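Local coordinates for protein glucanase (Clostridium thermocellum, PDB 5GXX) that probably cleaves internal beta-1,4-glycosidic bonds of cellulose as a family 9 endoglucanase, joining a helical catalytic domain to a beta-rich cellulose-binding module, at residues D445-E450 with K479-N484. The protein carries 1 engineered substitution. Sequence-based numbering, arbitrary orientation.
Sequences DEFFVE and KDLSYN
Val449 lays one methyl, CG2, on a face of the Tyr483 phenol ring. The methyl stands 4.0 Å from the ring centroid and 25° off the ring normal, a CH-pi contact displaced toward the rim: Val449 CG2 comes nearest to Tyr483 CG, at 3.7 Å, on the CB side of the ring and away from the hydroxyl. The valine holds CG1 anti to its backbone N (chi1 173°), which puts CG2 anti to the carbonyl carbon, the branch that reaches over the ring face. The two side chains cross at about a right angle.

Two residues earlier on both strands, Phe447 and Leu481 make the second, lighter touch. Here Leu481 CD2 comes up obliquely to the Phe447 ring and lies 4.1 Å from Phe447 CD2. Nothing polar bridges the segments; the alpha carbons of Val449 and Tyr483 are 7.8 Å apart and those of Phe447 and Leu481 9.3 Å, far too wide for strand pairing, so dispersion and burial do the work.

Val588, on the strand beside 481-488, touches both Val449 and Leu481, while Ile595 packs on Phe447 and Ala465 on Tyr483. Within its own sheet, Val449 bonds through its backbone to Thr583 on one neighbouring strand, and Phe448 to Asn468 on another. These pairings hold 447-450 in one antiparallel sheet, whereas 481-484 belongs to another. The two apolar rows, their strand directions 35° apart, thus meet face to face as in the buried interior of a beta-sandwich, the fold expected of the cellulose-binding module.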
loop_
_atom_site.group_PDB
_atom_site.type_symbol
_atom_site.label_atom_id
_atom_site.label_comp_id
_atom_site.label_asym_id
_atom_site.label_seq_id
_atom_site.Cartn_x
_atom_site.Cartn_y
_atom_site.Cartn_z
ATOM N N ASP A 445 11.107 3.252 -27.931
ATOM C CA ASP A 445 11.570 2.008 -27.314
ATOM C C ASP A 445 10.448 1.212 -26.653
ATOM O O ASP A 445 9.542 1.783 -26.037
ATOM C CB ASP A 445 12.721 2.297 -26.344
ATOM C CG ASP A 445 13.984 2.772 -27.050
ATOM O OD1 ASP A 445 14.301 2.312 -28.173
ATOM O OD2 ASP A 445 14.686 3.615 -26.450
ATOM N N GLU A 446 10.469 -0.098 -26.868
ATOM C CA GLU A 446 9.407 -0.980 -26.375
ATOM C C GLU A 446 9.774 -1.806 -25.141
ATOM O O GLU A 446 9.136 -1.689 -24.093
ATOM C CB GLU A 446 8.889 -1.883 -27.493
ATOM C CG GLU A 446 8.228 -1.120 -28.636
ATOM C CD GLU A 446 7.766 -2.040 -29.742
ATOM O OE1 GLU A 446 8.604 -2.606 -30.471
ATOM O OE2 GLU A 446 6.533 -2.187 -29.901
ATOM N N PHE A 447 10.796 -2.641 -25.276
ATOM C CA PHE A 447 11.314 -3.434 -24.168
ATOM C C PHE A 447 12.691 -2.914 -23.794
ATOM O O PHE A 447 13.585 -2.834 -24.643
ATOM C CB PHE A 447 11.419 -4.904 -24.583
ATOM C CG PHE A 447 10.083 -5.557 -24.843
ATOM C CD1 PHE A 447 9.472 -5.454 -26.094
ATOM C CD2 PHE A 447 9.411 -6.213 -23.819
ATOM C CE1 PHE A 447 8.249 -6.053 -26.325
ATOM C CE2 PHE A 447 8.178 -6.803 -24.022
ATOM C CZ PHE A 447 7.580 -6.713 -25.283
ATOM N N PHE A 448 12.866 -2.601 -22.512
ATOM C CA PHE A 448 14.117 -2.003 -22.065
ATOM C C PHE A 448 14.178 -2.010 -20.544
ATOM O O PHE A 448 13.142 -2.077 -19.884
ATOM C CB PHE A 448 14.240 -0.569 -22.596
ATOM C CG PHE A 448 13.094 0.317 -22.218
ATOM C CD1 PHE A 448 13.144 1.075 -21.053
ATOM C CD2 PHE A 448 11.989 0.430 -23.052
ATOM C CE1 PHE A 448 12.090 1.902 -20.699
ATOM C CE2 PHE A 448 10.937 1.254 -22.707
ATOM C CZ PHE A 448 10.991 1.999 -21.530
ATOM N N VAL A 449 15.387 -1.916 -20.005
ATOM C CA VAL A 449 15.565 -1.696 -18.570
ATOM C C VAL A 449 15.748 -0.219 -18.219
ATOM O O VAL A 449 16.487 0.503 -18.899
ATOM C CB VAL A 449 16.788 -2.470 -18.068
ATOM C CG1 VAL A 449 17.079 -2.123 -16.613
ATOM C CG2 VAL A 449 16.566 -3.954 -18.258
ATOM N N GLU A 450 15.088 0.200 -17.142
ATOM C CA GLU A 450 15.415 1.434 -16.456
ATOM C C GLU A 450 16.155 1.012 -15.189
ATOM O O GLU A 450 15.691 0.120 -14.483
ATOM C CB GLU A 450 14.157 2.197 -16.055
ATOM C CG GLU A 450 13.251 2.585 -17.224
ATOM C CD GLU A 450 11.927 3.164 -16.760
ATOM O OE1 GLU A 450 11.127 2.429 -16.136
ATOM O OE2 GLU A 450 11.690 4.363 -17.031
ATOM N N LYS A 479 7.220 -13.975 -23.461
ATOM C CA LYS A 479 7.358 -14.829 -22.278
ATOM C C LYS A 479 8.803 -14.970 -21.791
ATOM O O LYS A 479 9.068 -14.853 -20.591
ATOM C CB LYS A 479 6.713 -16.198 -22.520
ATOM C CG LYS A 479 6.665 -17.123 -21.299
ATOM C CD LYS A 479 6.259 -18.537 -21.696
ATOM C CE LYS A 479 6.080 -19.457 -20.493
ATOM N NZ LYS A 479 7.173 -19.468 -19.480
ATOM N N ASP A 480 9.734 -15.185 -22.712
ATOM C CA ASP A 480 11.096 -15.539 -22.313
ATOM C C ASP A 480 11.967 -14.293 -22.197
ATOM O O ASP A 480 12.940 -14.139 -22.928
ATOM C CB ASP A 480 11.672 -16.548 -23.314
ATOM C CG ASP A 480 10.935 -17.882 -23.286
ATOM O OD1 ASP A 480 10.282 -18.200 -22.262
ATOM O OD2 ASP A 480 11.018 -18.625 -24.297
ATOM N N LEU A 481 11.601 -13.395 -21.281
ATOM C CA LEU A 481 12.323 -12.130 -21.136
ATOM C C LEU A 481 13.483 -12.301 -20.170
ATOM O O LEU A 481 13.332 -12.945 -19.130
ATOM C CB LEU A 481 11.406 -11.029 -20.598
ATOM C CG LEU A 481 10.510 -10.347 -21.632
ATOM C CD1 LEU A 481 9.651 -9.339 -20.872
ATOM C CD2 LEU A 481 11.308 -9.681 -22.747
ATOM N N SER A 482 14.614 -11.682 -20.493
ATOM C CA SER A 482 15.747 -11.603 -19.566
ATOM C C SER A 482 16.565 -10.352 -19.845
ATOM O O SER A 482 16.449 -9.718 -20.899
ATOM C CB SER A 482 16.648 -12.845 -19.605
ATOM O OG SER A 482 17.331 -12.954 -20.847
ATOM N N TYR A 483 17.390 -9.983 -18.877
ATOM C CA TYR A 483 18.378 -8.955 -19.130
ATOM C C TYR A 483 19.675 -9.295 -18.408
ATOM O O TYR A 483 19.678 -10.070 -17.442
ATOM C CB TYR A 483 17.859 -7.561 -18.753
ATOM C CG TYR A 483 17.517 -7.356 -17.287
ATOM C CD1 TYR A 483 18.516 -7.042 -16.368
ATOM C CD2 TYR A 483 16.206 -7.451 -16.832
ATOM C CE1 TYR A 483 18.216 -6.816 -15.042
ATOM C CE2 TYR A 483 15.889 -7.214 -15.496
ATOM C CZ TYR A 483 16.907 -6.909 -14.612
ATOM O OH TYR A 483 16.623 -6.693 -13.280
ATOM N N ASN A 484 20.769 -8.705 -18.875
ATOM C CA ASN A 484 22.085 -8.996 -18.313
ATOM C C ASN A 484 22.734 -7.774 -17.665
ATOM O O ASN A 484 22.581 -6.645 -18.154
ATOM C CB ASN A 484 23.006 -9.533 -19.411
ATOM C CG ASN A 484 22.548 -10.863 -19.986
ATOM O OD1 ASN A 484 21.698 -11.557 -19.430
ATOM N ND2 ASN A 484 23.152 -11.246 -21.112
#